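Local coordinates for protein HTH-type transcriptional activator AmpR (Pseudomonas aeruginosa PAO1, PDB 5MMH) that activates transcription of the beta-lactamase gene ampC by binding its promoter, with an effector domain, the part modelled here, that recognises cell-wall muropeptides, at residues A[32-37]-A[197-202]; A[11-16]-A[42-47]; A[25-30]-A[201-206]; A[53-58]-A[185-190]. All coordinates share one frame; numbering follows the deposited sequence.

Contact 1 (A[32-37]-A[197-202])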
loop_
_atom_site.group_PDB
_atom_site.type_symbol
_atom_site.label_atom_id
_atom_site.label_comp_id
_atom_site.label_asym_id
_atom_site.label_seq_id
_atom_site.Cartn_x
_atom_site.Cartn_y
_atom_site.Cartn_z
ATOM N N GLU A 32 -18.556 9.952 -1.306
ATOM C CA GLU A 32 -19.994 9.878 -1.511
ATOM C C GLU A 32 -20.627 11.267 -1.459
ATOM O O GLU A 32 -21.530 11.567 -2.246
ATOM C CB GLU A 32 -20.595 8.941 -0.470
ATOM C CG GLU A 32 -21.900 8.310 -0.877
ATOM C CD GLU A 32 -22.196 7.035 -0.090
ATOM O OE1 GLU A 32 -21.752 5.945 -0.527
ATOM O OE2 GLU A 32 -22.863 7.118 0.972
ATOM N N ASP A 33 -20.128 12.148 -0.578
ATOM C CA ASP A 33 -20.616 13.530 -0.534
ATOM C C ASP A 33 -20.360 14.257 -1.850
ATOM O O ASP A 33 -21.222 14.997 -2.332
ATOM C CB ASP A 33 -19.966 14.298 0.627
ATOM C CG ASP A 33 -20.441 15.750 0.720
ATOM O OD1 ASP A 33 -21.555 15.954 1.233
ATOM O OD2 ASP A 33 -19.708 16.693 0.311
ATOM N N PHE A 34 -19.174 14.068 -2.438
ATOM C CA PHE A 34 -18.864 14.723 -3.709
ATOM C C PHE A 34 -19.784 14.248 -4.826
ATOM O O PHE A 34 -20.255 15.058 -5.634
ATOM C CB PHE A 34 -17.402 14.480 -4.102
ATOM C CG PHE A 34 -17.073 14.920 -5.508
ATOM C CD1 PHE A 34 -16.922 16.266 -5.812
ATOM C CD2 PHE A 34 -16.935 13.989 -6.525
ATOM C CE1 PHE A 34 -16.637 16.677 -7.100
ATOM C CE2 PHE A 34 -16.639 14.387 -7.816
ATOM C CZ PHE A 34 -16.487 15.729 -8.105
ATOM N N GLN A 35 -20.041 12.940 -4.906
ATOM C CA GLN A 35 -20.850 12.425 -6.009
ATOM C C GLN A 35 -22.307 12.857 -5.891
ATOM O O GLN A 35 -22.972 13.041 -6.913
ATOM C CB GLN A 35 -20.737 10.897 -6.084
ATOM C CG GLN A 35 -19.308 10.418 -5.807
ATOM C CD GLN A 35 -18.859 9.224 -6.634
ATOM O OE1 GLN A 35 -18.526 9.356 -7.816
ATOM N NE2 GLN A 35 -18.827 8.051 -6.008
ATOM N N ALA A 36 -22.816 13.026 -4.668
ATOM C CA ALA A 36 -24.159 13.579 -4.495
ATOM C C ALA A 36 -24.224 15.015 -4.998
ATOM O O ALA A 36 -25.110 15.374 -5.779
ATOM C CB ALA A 36 -24.584 13.503 -3.025
ATOM N N ARG A 37 -23.265 15.842 -4.586
ATOM C CA ARG A 37 -23.261 17.262 -4.914
ATOM C C ARG A 37 -22.844 17.546 -6.349
ATOM O O ARG A 37 -23.093 18.649 -6.838
ATOM C CB ARG A 37 -22.348 18.010 -3.930
ATOM C CG ARG A 37 -22.877 17.915 -2.495
ATOM C CD ARG A 37 -21.846 18.260 -1.429
ATOM N NE ARG A 37 -21.354 19.627 -1.526
ATOM C CZ ARG A 37 -20.565 20.202 -0.623
ATOM N NH1 ARG A 37 -20.179 19.526 0.455
ATOM N NH2 ARG A 37 -20.165 21.452 -0.798
ATOM N N LEU A 197 -12.394 22.501 -11.571
ATOM C CA LEU A 197 -12.694 23.595 -10.646
ATOM C C LEU A 197 -13.737 23.166 -9.629
ATOM O O LEU A 197 -13.594 23.441 -8.432
ATOM C CB LEU A 197 -13.148 24.850 -11.410
ATOM C CG LEU A 197 -11.975 25.496 -12.167
ATOM C CD1 LEU A 197 -12.398 26.613 -13.116
ATOM C CD2 LEU A 197 -10.938 25.993 -11.177
ATOM N N ALA A 198 -14.770 22.449 -10.080
ATOM C CA ALA A 198 -15.775 21.961 -9.148
ATOM C C ALA A 198 -15.148 21.040 -8.110
ATOM O O ALA A 198 -15.394 21.186 -6.906
ATOM C CB ALA A 198 -16.890 21.244 -9.909
ATOM N N PHE A 199 -14.311 20.089 -8.555
ATOM C CA PHE A 199 -13.701 19.158 -7.606
ATOM C C PHE A 199 -12.828 19.893 -6.603
ATOM O O PHE A 199 -12.869 19.603 -5.406
ATOM C CB PHE A 199 -12.879 18.099 -8.345
ATOM C CG PHE A 199 -12.106 17.180 -7.437
ATOM C CD1 PHE A 199 -12.739 16.140 -6.780
ATOM C CD2 PHE A 199 -10.746 17.341 -7.265
ATOM C CE1 PHE A 199 -12.023 15.293 -5.948
ATOM C CE2 PHE A 199 -10.036 16.501 -6.431
ATOM C CZ PHE A 199 -10.678 15.487 -5.768
ATOM N N ARG A 200 -12.023 20.844 -7.078
ATOM C CA ARG A 200 -11.154 21.627 -6.200
ATOM C C ARG A 200 -11.951 22.360 -5.116
ATOM O O ARG A 200 -11.563 22.368 -3.939
ATOM C CB ARG A 200 -10.347 22.593 -7.068
ATOM C CG ARG A 200 -9.527 23.653 -6.380
ATOM C CD ARG A 200 -9.229 24.758 -7.403
ATOM N NE ARG A 200 -8.848 26.006 -6.757
ATOM C CZ ARG A 200 -7.766 26.721 -7.060
ATOM N NH1 ARG A 200 -7.505 27.849 -6.395
ATOM N NH2 ARG A 200 -6.949 26.317 -8.031
ATOM N N GLY A 201 -13.084 22.953 -5.482
ATOM C CA GLY A 201 -13.871 23.667 -4.490
ATOM C C GLY A 201 -14.371 22.750 -3.390
ATOM O O GLY A 201 -14.212 23.035 -2.200
ATOM N N TRP A 202 -14.947 21.612 -3.778
ATOM C CA TRP A 202 -15.407 20.639 -2.795
ATOM C C TRP A 202 -14.255 20.103 -1.950
ATOM O O TRP A 202 -14.399 19.918 -0.733
ATOM C CB TRP A 202 -16.132 19.494 -3.503
ATOM C CG TRP A 202 -16.451 18.370 -2.593
ATOM C CD1 TRP A 202 -17.579 18.224 -1.841
ATOM C CD2 TRP A 202 -15.641 17.225 -2.329
ATOM N NE1 TRP A 202 -17.511 17.079 -1.116
ATOM C CE2 TRP A 202 -16.332 16.440 -1.394
ATOM C CE3 TRP A 202 -14.386 16.798 -2.780
ATOM C CZ2 TRP A 202 -15.829 15.231 -0.915
ATOM C CZ3 TRP A 202 -13.885 15.606 -2.306
ATOM C CH2 TRP A 202 -14.608 14.827 -1.389
#
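Asp33 and Phe34, on the last turns of helix 20-37, meet Trp202 of helix 194-215 in an aromatic cluster that packs two helices of the LysR-type effector domain together; the short segments run at 133° to each other. Asp33 extends its carboxylate to the indole rim, where OD2 accepts from Trp202 NE1 at 2.6 Å, lying in the ring plane and using the lone pair that points away from OD1. Phe34 follows with its CB over the centre of the indole: CB sits 3.6 Å from the centroid of the six-membered ring of Trp202, a CH-pi contact. With CG anti to the backbone N (chi1 170°), the phenyl ring of Phe34 reaches on to Phe199, which turns its CD1 edge onto the Phe34 face in a T-shaped pair with planes 86° apart. Beyond it, Phe199 packs on Leu14 and Val16 of the central sheet. Arg37, one turn after Asp33, folds at chi3 and presents a guanidinium face to Trp202 CD1, while its NH2 forms a salt bridge with Glu205. Two donors thus hold Asp33 OD2, since Arg37 NH1 reaches its other lone pair, on the OD1 side, at 2.9 Å.

Contact 2 (A[11-16]-A[42-47])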
loop_
_atom_site.group_PDB
_atom_site.type_symbol
_atom_site.label_atom_id
_atom_site.label_comp_id
_atom_site.label_asym_id
_atom_site.label_seq_id
_atom_site.Cartn_x
_atom_site.Cartn_y
_atom_site.Cartn_z
ATOM N N ARG A 11 -18.296 13.494 -20.419
ATOM C CA ARG A 11 -19.227 14.602 -20.215
ATOM C C ARG A 11 -19.755 14.674 -18.759
ATOM O O ARG A 11 -20.846 14.185 -18.452
ATOM C CB ARG A 11 -20.385 14.492 -21.228
ATOM C CG ARG A 11 -21.171 13.184 -21.158
ATOM C CD ARG A 11 -21.546 12.635 -22.521
ATOM N NE ARG A 11 -21.517 11.177 -22.489
ATOM C CZ ARG A 11 -21.692 10.390 -23.544
ATOM N NH1 ARG A 11 -21.921 10.913 -24.742
ATOM N NH2 ARG A 11 -21.642 9.073 -23.398
ATOM N N ASP A 12 -18.968 15.261 -17.853
ATOM C CA ASP A 12 -17.584 15.660 -18.121
ATOM C C ASP A 12 -16.660 14.691 -17.395
ATOM O O ASP A 12 -17.016 14.163 -16.340
ATOM C CB ASP A 12 -17.309 17.093 -17.662
ATOM C CG ASP A 12 -17.948 18.132 -18.561
ATOM O OD1 ASP A 12 -18.174 17.833 -19.756
ATOM O OD2 ASP A 12 -18.228 19.248 -18.064
ATOM N N VAL A 13 -15.488 14.451 -17.943
ATOM C CA VAL A 13 -14.589 13.467 -17.360
ATOM C C VAL A 13 -13.591 14.174 -16.458
ATOM O O VAL A 13 -13.080 15.253 -16.789
ATOM C CB VAL A 13 -13.890 12.630 -18.455
ATOM C CG1 VAL A 13 -12.687 13.359 -19.056
ATOM C CG2 VAL A 13 -13.487 11.293 -17.895
ATOM N N LEU A 14 -13.333 13.571 -15.296
ATOM C CA LEU A 14 -12.345 14.080 -14.352
ATOM C C LEU A 14 -11.511 12.923 -13.824
ATOM O O LEU A 14 -12.059 11.966 -13.275
ATOM C CB LEU A 14 -13.040 14.799 -13.204
ATOM C CG LEU A 14 -12.149 15.189 -12.033
ATOM C CD1 LEU A 14 -11.091 16.174 -12.460
ATOM C CD2 LEU A 14 -12.993 15.751 -10.900
ATOM N N THR A 15 -10.192 13.011 -13.963
ATOM C CA THR A 15 -9.302 11.950 -13.518
ATOM C C THR A 15 -8.395 12.468 -12.405
ATOM O O THR A 15 -7.601 13.391 -12.616
ATOM C CB THR A 15 -8.492 11.392 -14.694
ATOM O OG1 THR A 15 -7.675 12.431 -15.239
ATOM C CG2 THR A 15 -9.429 10.928 -15.787
ATOM N N VAL A 16 -8.525 11.881 -11.217
ATOM C CA VAL A 16 -7.727 12.271 -10.059
ATOM C C VAL A 16 -6.955 11.052 -9.567
ATOM O O VAL A 16 -7.520 9.960 -9.460
ATOM C CB VAL A 16 -8.594 12.854 -8.932
ATOM C CG1 VAL A 16 -7.726 13.185 -7.727
ATOM C CG2 VAL A 16 -9.336 14.124 -9.410
ATOM N N ASP A 42 -18.043 12.628 -13.992
ATOM C CA ASP A 42 -17.681 11.221 -14.004
ATOM C C ASP A 42 -16.219 11.157 -13.556
ATOM O O ASP A 42 -15.298 11.520 -14.291
ATOM C CB ASP A 42 -17.912 10.635 -15.392
ATOM C CG ASP A 42 -17.352 9.253 -15.558
ATOM O OD1 ASP A 42 -17.052 8.861 -16.705
ATOM O OD2 ASP A 42 -17.182 8.544 -14.541
ATOM N N LEU A 43 -16.026 10.758 -12.298
ATOM C CA LEU A 43 -14.718 10.771 -11.655
ATOM C C LEU A 43 -13.993 9.451 -11.898
ATOM O O LEU A 43 -14.570 8.379 -11.709
ATOM C CB LEU A 43 -14.865 11.006 -10.148
ATOM C CG LEU A 43 -13.656 11.054 -9.243
ATOM C CD1 LEU A 43 -12.795 12.229 -9.606
ATOM C CD2 LEU A 43 -14.161 11.171 -7.840
ATOM N N ARG A 44 -12.744 9.535 -12.346
ATOM C CA ARG A 44 -11.871 8.372 -12.447
ATOM C C ARG A 44 -10.776 8.510 -11.394
ATOM O O ARG A 44 -9.778 9.208 -11.594
ATOM C CB ARG A 44 -11.296 8.232 -13.854
ATOM C CG ARG A 44 -12.163 7.403 -14.810
ATOM C CD ARG A 44 -13.272 8.246 -15.323
ATOM N NE ARG A 44 -13.874 7.683 -16.527
ATOM C CZ ARG A 44 -13.369 7.877 -17.736
ATOM N NH1 ARG A 44 -12.221 8.547 -17.833
ATOM N NH2 ARG A 44 -13.963 7.392 -18.802
ATOM N N LEU A 45 -10.957 7.804 -10.291
ATOM C CA LEU A 45 -10.004 7.811 -9.201
ATOM C C LEU A 45 -9.028 6.656 -9.360
ATOM O O LEU A 45 -9.441 5.528 -9.644
ATOM C CB LEU A 45 -10.752 7.703 -7.872
ATOM C CG LEU A 45 -9.933 7.874 -6.596
ATOM C CD1 LEU A 45 -9.208 9.217 -6.632
ATOM C CD2 LEU A 45 -10.895 7.782 -5.433
ATOM N N SER A 46 -7.736 6.941 -9.198
ATOM C CA SER A 46 -6.714 5.911 -9.092
ATOM C C SER A 46 -5.781 6.236 -7.929
ATOM O O SER A 46 -5.642 7.404 -7.535
ATOM C CB SER A 46 -5.917 5.779 -10.415
ATOM O OG SER A 46 -5.249 6.981 -10.745
ATOM N N THR A 47 -5.136 5.210 -7.368
ATOM C CA THR A 47 -4.189 5.457 -6.293
ATOM C C THR A 47 -2.770 5.277 -6.807
ATOM O O THR A 47 -2.532 4.628 -7.826
ATOM C CB THR A 47 -4.413 4.556 -5.064
ATOM O OG1 THR A 47 -4.109 3.171 -5.365
ATOM C CG2 THR A 47 -5.841 4.704 -4.543
#
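Strands 13-16 and 42-47 run parallel, their axes 4.6 Å apart, joined by five backbone hydrogen bonds, from Asp42 N to Asp12 O at one end through to Ser46 N to Val16 O at the other; the shortest is Arg44 N to Leu14 O, 2.7 Å. On one face, Leu14 and Leu43 lie side by side and point the same way, with Leu14 CD2 3.8 Å from Leu43 CD1. That same Leu43 methyl also meets Val16 CG2 at 3.9 Å, so it touches both Leu14 and Val16, two residues apart. Leu45 CD1 comes over the backbone to Val16 O. Helices 20-37 and 194-215 cover this apolar face. On the other face Arg44 bends at chi2 (80°), which folds its guanidinium back over Val13. Thr15 CG2 touches Arg44 CB at 3.8 Å, while Thr15 OG1 hydrogen-bonds to Gly58 O. Asp42 OD2 forms a salt bridge with Arg132 of the second subunit, and Leu45 and Ser46 pair with a strand of that chain, extending the sheet across the dimer interface. The strands are the two arms of a beta-alpha-beta crossover, connected by helix 20-37, in the periplasmic-binding-protein-like fold of LysR effector domains.

Contact 3 (A[25-30]-A[201-206])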
loop_
_atom_site.group_PDB
_atom_site.type_symbol
_atom_site.label_atom_id
_atom_site.label_comp_id
_atom_site.label_asym_id
_atom_site.label_seq_id
_atom_site.Cartn_x
_atom_site.Cartn_y
_atom_site.Cartn_z
ATOM N N GLY A 25 -7.692 6.148 3.797
ATOM C CA GLY A 25 -7.873 6.729 5.118
ATOM C C GLY A 25 -8.756 7.971 5.175
ATOM O O GLY A 25 -9.257 8.297 6.260
ATOM N N TRP A 26 -8.957 8.681 4.047
ATOM C CA TRP A 26 -9.586 10.011 4.103
ATOM C C TRP A 26 -10.517 10.342 2.940
ATOM O O TRP A 26 -11.650 10.774 3.151
ATOM C CB TRP A 26 -8.508 11.101 4.192
ATOM C CG TRP A 26 -9.026 12.460 4.625
ATOM C CD1 TRP A 26 -9.128 12.928 5.908
ATOM C CD2 TRP A 26 -9.511 13.516 3.776
ATOM N NE1 TRP A 26 -9.643 14.206 5.914
ATOM C CE2 TRP A 26 -9.886 14.592 4.621
ATOM C CE3 TRP A 26 -9.679 13.652 2.394
ATOM C CZ2 TRP A 26 -10.411 15.780 4.126
ATOM C CZ3 TRP A 26 -10.177 14.831 1.899
ATOM C CH2 TRP A 26 -10.537 15.896 2.763
ATOM N N LEU A 27 -10.062 10.163 1.704
ATOM C CA LEU A 27 -10.871 10.613 0.579
ATOM C C LEU A 27 -12.127 9.766 0.410
ATOM O O LEU A 27 -13.226 10.305 0.208
ATOM C CB LEU A 27 -10.044 10.587 -0.702
ATOM C CG LEU A 27 -10.717 11.175 -1.930
ATOM C CD1 LEU A 27 -11.010 12.683 -1.728
ATOM C CD2 LEU A 27 -9.849 10.949 -3.154
ATOM N N LEU A 28 -11.985 8.442 0.475
ATOM C CA LEU A 28 -13.079 7.538 0.130
ATOM C C LEU A 28 -14.229 7.643 1.124
ATOM O O LEU A 28 -15.387 7.549 0.697
ATOM C CB LEU A 28 -12.595 6.084 0.033
ATOM C CG LEU A 28 -11.811 5.634 -1.208
ATOM C CD1 LEU A 28 -11.523 4.143 -1.131
ATOM C CD2 LEU A 28 -12.516 5.940 -2.514
ATOM N N PRO A 29 -13.973 7.802 2.433
ATOM C CA PRO A 29 -15.079 8.103 3.367
ATOM C C PRO A 29 -15.879 9.350 3.021
ATOM O O PRO A 29 -17.031 9.459 3.458
ATOM C CB PRO A 29 -14.371 8.279 4.718
ATOM C CG PRO A 29 -13.152 7.417 4.613
ATOM C CD PRO A 29 -12.723 7.483 3.165
ATOM N N ARG A 30 -15.314 10.298 2.272
ATOM C CA ARG A 30 -16.008 11.540 1.952
ATOM C C ARG A 30 -16.494 11.607 0.515
ATOM O O ARG A 30 -17.264 12.514 0.189
ATOM C CB ARG A 30 -15.103 12.745 2.235
ATOM C CG ARG A 30 -14.716 12.855 3.700
ATOM C CD ARG A 30 -13.532 13.783 3.928
ATOM N NE ARG A 30 -13.298 13.966 5.367
ATOM C CZ ARG A 30 -12.763 13.029 6.155
ATOM N NH1 ARG A 30 -12.396 11.842 5.651
ATOM N NH2 ARG A 30 -12.591 13.272 7.444
ATOM N N GLY A 201 -13.084 22.953 -5.482
ATOM C CA GLY A 201 -13.871 23.667 -4.490
ATOM C C GLY A 201 -14.371 22.750 -3.390
ATOM O O GLY A 201 -14.212 23.035 -2.200
ATOM N N TRP A 202 -14.947 21.612 -3.778
ATOM C CA TRP A 202 -15.407 20.639 -2.795
ATOM C C TRP A 202 -14.255 20.103 -1.950
ATOM O O TRP A 202 -14.399 19.918 -0.733
ATOM C CB TRP A 202 -16.132 19.494 -3.503
ATOM C CG TRP A 202 -16.451 18.370 -2.593
ATOM C CD1 TRP A 202 -17.579 18.224 -1.841
ATOM C CD2 TRP A 202 -15.641 17.225 -2.329
ATOM N NE1 TRP A 202 -17.511 17.079 -1.116
ATOM C CE2 TRP A 202 -16.332 16.440 -1.394
ATOM C CE3 TRP A 202 -14.386 16.798 -2.780
ATOM C CZ2 TRP A 202 -15.829 15.231 -0.915
ATOM C CZ3 TRP A 202 -13.885 15.606 -2.306
ATOM C CH2 TRP A 202 -14.608 14.827 -1.389
ATOM N N LEU A 203 -13.099 19.850 -2.566
ATOM C CA LEU A 203 -12.002 19.260 -1.798
ATOM C C LEU A 203 -11.424 20.253 -0.797
ATOM O O LEU A 203 -11.026 19.863 0.312
ATOM C CB LEU A 203 -10.907 18.753 -2.729
ATOM C CG LEU A 203 -9.665 18.142 -2.079
ATOM C CD1 LEU A 203 -9.990 16.816 -1.402
ATOM C CD2 LEU A 203 -8.593 17.978 -3.141
ATOM N N LEU A 204 -11.362 21.536 -1.172
ATOM C CA LEU A 204 -10.873 22.563 -0.248
ATOM C C LEU A 204 -11.814 22.748 0.938
ATOM O O LEU A 204 -11.359 22.932 2.068
ATOM C CB LEU A 204 -10.682 23.887 -0.985
ATOM C CG LEU A 204 -9.472 23.871 -1.921
ATOM C CD1 LEU A 204 -9.345 25.181 -2.703
ATOM C CD2 LEU A 204 -8.193 23.597 -1.135
ATOM N N GLU A 205 -13.122 22.733 0.695
ATOM C CA GLU A 205 -14.084 22.768 1.796
ATOM C C GLU A 205 -13.844 21.615 2.768
ATOM O O GLU A 205 -13.713 21.821 3.980
ATOM C CB GLU A 205 -15.498 22.705 1.238
ATOM C CG GLU A 205 -16.587 22.792 2.281
ATOM C CD GLU A 205 -17.962 22.821 1.641
ATOM O OE1 GLU A 205 -18.754 21.875 1.868
ATOM O OE2 GLU A 205 -18.234 23.782 0.884
ATOM N N MET A 206 -13.783 20.387 2.250
ATOM C CA MET A 206 -13.528 19.232 3.106
ATOM C C MET A 206 -12.177 19.344 3.804
ATOM O O MET A 206 -12.036 18.953 4.962
ATOM C CB MET A 206 -13.583 17.933 2.290
ATOM C CG MET A 206 -14.938 17.597 1.663
ATOM S SD MET A 206 -16.367 17.493 2.775
ATOM C CE MET A 206 -15.996 16.107 3.806
HETATM O O HOH W 1 -13.719 16.823 6.060
#
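A single water bridges Arg30 and Met206: it accepts from Arg30 NE at 3.0 Å, close to the guanidinium plane, and donates to Met206 O at 2.9 Å. A second bond pins the arginine, NH1 reaching back to Trp26 O of its own helix at 2.8 Å, on a lone pair in the carbonyl plane. The guanidinium lies nearly parallel to the Trp26 indole, with Trp26 NE1 over its centre. The arginine chain, extended from CG to NE, offers its methylenes to Met206, whose CE lies 3.4 Å from Arg30 CD; bends at chi2 (-56°) and chi3 curl the thioether round to that point. By its rim Trp26 meets the other helix, CH2 touching Met206 CB at 3.7 Å and CZ3 touching Leu203 CD1 at 3.9 Å. Leu27 CD1 adds an apolar touch at the edge of Trp202, near CZ3, and Arg30 O approaches the same ring edge at CZ2. Behind these residues, Leu27 packs on Leu45 of strand 42-48 and Leu203 on Leu78 of strand 73-86. Buried packing between helices 20-37 and 194-215, their short segments at 115°, joins the first and last helices of the LysR effector domain on one flank of its larger sheet.

Contact 4 (A[53-58]-A[185-190])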
loop_
_atom_site.group_PDB
_atom_site.type_symbol
_atom_site.label_atom_id
_atom_site.label_comp_id
_atom_site.label_asym_id
_atom_site.label_seq_id
_atom_site.Cartn_x
_atom_site.Cartn_y
_atom_site.Cartn_z
ATOM N N ASP A 53 3.388 10.297 -11.539
ATOM C CA ASP A 53 3.792 11.025 -12.739
ATOM C C ASP A 53 2.503 11.446 -13.437
ATOM O O ASP A 53 1.866 10.618 -14.101
ATOM C CB ASP A 53 4.657 10.129 -13.632
ATOM C CG ASP A 53 5.344 10.888 -14.770
ATOM O OD1 ASP A 53 4.705 11.777 -15.385
ATOM O OD2 ASP A 53 6.531 10.576 -15.059
ATOM N N ILE A 54 2.115 12.723 -13.286
ATOM C CA ILE A 54 0.790 13.153 -13.740
ATOM C C ILE A 54 0.598 12.828 -15.212
ATOM O O ILE A 54 -0.412 12.237 -15.612
ATOM C CB ILE A 54 0.582 14.658 -13.486
ATOM C CG1 ILE A 54 0.396 14.952 -11.998
ATOM C CG2 ILE A 54 -0.609 15.178 -14.318
ATOM C CD1 ILE A 54 -0.037 16.395 -11.733
ATOM N N ALA A 55 1.559 13.231 -16.042
ATOM C CA ALA A 55 1.408 13.089 -17.487
ATOM C C ALA A 55 1.334 11.621 -17.914
ATOM O O ALA A 55 0.488 11.255 -18.735
ATOM C CB ALA A 55 2.553 13.815 -18.194
ATOM N N ALA A 56 2.196 10.761 -17.353
ATOM C CA ALA A 56 2.214 9.349 -17.743
ATOM C C ALA A 56 0.915 8.630 -17.398
ATOM O O ALA A 56 0.496 7.720 -18.129
ATOM C CB ALA A 56 3.390 8.629 -17.081
ATOM N N GLU A 57 0.268 9.010 -16.302
ATOM C CA GLU A 57 -0.964 8.357 -15.894
ATOM C C GLU A 57 -2.213 9.049 -16.425
ATOM O O GLU A 57 -3.317 8.539 -16.220
ATOM C CB GLU A 57 -1.005 8.263 -14.372
ATOM C CG GLU A 57 0.357 7.920 -13.780
ATOM C CD GLU A 57 0.265 7.224 -12.439
ATOM O OE1 GLU A 57 -0.021 7.930 -11.451
ATOM O OE2 GLU A 57 0.481 5.987 -12.344
ATOM N N GLY A 58 -2.068 10.172 -17.123
ATOM C CA GLY A 58 -3.233 10.885 -17.621
ATOM C C GLY A 58 -4.101 11.552 -16.566
ATOM O O GLY A 58 -5.322 11.614 -16.732
ATOM N N THR A 185 -2.157 18.855 -6.445
ATOM C CA THR A 185 -1.199 19.327 -7.433
ATOM C C THR A 185 -1.751 19.136 -8.838
ATOM O O THR A 185 -2.656 18.331 -9.075
ATOM C CB THR A 185 0.155 18.609 -7.305
ATOM O OG1 THR A 185 0.129 17.354 -8.006
ATOM C CG2 THR A 185 0.494 18.363 -5.853
ATOM N N ARG A 186 -1.184 19.899 -9.771
ATOM C CA ARG A 186 -1.580 19.886 -11.170
ATOM C C ARG A 186 -0.379 20.349 -11.988
ATOM O O ARG A 186 0.494 21.052 -11.476
ATOM C CB ARG A 186 -2.813 20.779 -11.393
ATOM C CG ARG A 186 -2.829 21.552 -12.680
ATOM C CD ARG A 186 -4.035 22.476 -12.779
ATOM N NE ARG A 186 -3.750 23.763 -12.168
ATOM C CZ ARG A 186 -3.114 24.751 -12.781
ATOM N NH1 ARG A 186 -2.693 24.596 -14.026
ATOM N NH2 ARG A 186 -2.890 25.889 -12.143
ATOM N N LEU A 187 -0.313 19.917 -13.247
ATOM C CA LEU A 187 0.763 20.363 -14.127
ATOM C C LEU A 187 0.553 21.820 -14.524
ATOM O O LEU A 187 -0.560 22.214 -14.872
ATOM C CB LEU A 187 0.832 19.476 -15.375
ATOM C CG LEU A 187 1.638 18.181 -15.229
ATOM C CD1 LEU A 187 1.703 17.423 -16.557
ATOM C CD2 LEU A 187 3.024 18.500 -14.724
ATOM N N GLN A 188 1.634 22.614 -14.479
ATOM C CA GLN A 188 1.587 24.005 -14.947
ATOM C C GLN A 188 1.158 24.093 -16.408
ATOM O O GLN A 188 0.536 25.085 -16.813
ATOM C CB GLN A 188 2.957 24.683 -14.778
ATOM C CG GLN A 188 3.120 25.579 -13.543
ATOM C CD GLN A 188 4.510 25.476 -12.886
ATOM O OE1 GLN A 188 5.436 24.863 -13.424
ATOM N NE2 GLN A 188 4.639 26.068 -11.707
ATOM N N SER A 189 1.475 23.061 -17.200
ATOM C CA SER A 189 1.197 23.014 -18.634
ATOM C C SER A 189 -0.293 22.969 -18.969
ATOM O O SER A 189 -0.681 23.303 -20.097
ATOM C CB SER A 189 1.865 21.781 -19.239
ATOM O OG SER A 189 3.148 21.569 -18.682
ATOM N N ARG A 190 -1.137 22.548 -18.043
ATOM C CA ARG A 190 -2.512 22.232 -18.382
ATOM C C ARG A 190 -3.477 23.244 -17.783
ATOM O O ARG A 190 -3.285 23.727 -16.662
ATOM C CB ARG A 190 -2.875 20.822 -17.913
ATOM C CG ARG A 190 -3.674 20.769 -16.620
ATOM C CD ARG A 190 -4.393 19.487 -16.542
ATOM N NE ARG A 190 -5.524 19.497 -17.470
ATOM C CZ ARG A 190 -6.165 18.413 -17.881
ATOM N NH1 ARG A 190 -7.184 18.527 -18.719
ATOM N NH2 ARG A 190 -5.763 17.234 -17.442
#
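Ile54, in the short helix 54-57, carries its side chain onto the end of strand 181-187. Its CB lies 4.1 Å from Leu187 CG. From there the branches part: CG2 rests against Leu187, 3.9 Å from both CG and CD1, whereas CG1, anti to the carbonyl carbon (chi1 -72°), leads the other branch along the strand. At its tip, CD1 drops onto the backbone, 3.8 Å from Leu187 N and 3.9 Å from Arg186 CA, and also approaches Thr185 OG1. That hydroxyl is engaged by Ala62 O of the neighbouring strand 61-66, so the methyl packs beside a polar group already paired. Ile54 and Leu187 lie antiparallel, each running alongside the other toward the opposite backbone, and Ala55 CB widens the patch by touching Leu187 CD1 at 4.1 Å. Asp53 stands at the N-cap of the short helix, OD1 accepting weakly from Ala56 N, and Gly58, with positive phi, closes it in a Schellman motif. Leu187 to Arg190 form a type I turn whose last residue, Arg190, makes a salt bridge with Asp60. This is apolar surface packing of a weakly bonded single helical turn, with an N-cap aspartate and a Schellman glycine, against a strand end in the larger mixed sheet of the effector domain.

Overall arrangement
From the N terminus, the chain enters strand 13-19, crosses by helix 20-37 and returns in strand 42-48, where contact 2 closes the shortest loop, a beta-alpha-beta unit. The next helix, 54-57, opens contact 4, which waits until strand 181-187 comes back into the same sheet. Contacts 1 and then 3 close last, when helix 194-215 returns to helix 20-37; contact 4 is nested inside both loops, while both cross contact 2. Contacts 1 and 3 share Trp202 and lie about 8 Å apart between centres. Phe34 meets Leu43 and Leu28 meets Leu45, linking helix 20-37 to the sheet, and contact 2 also touches contact 4 directly.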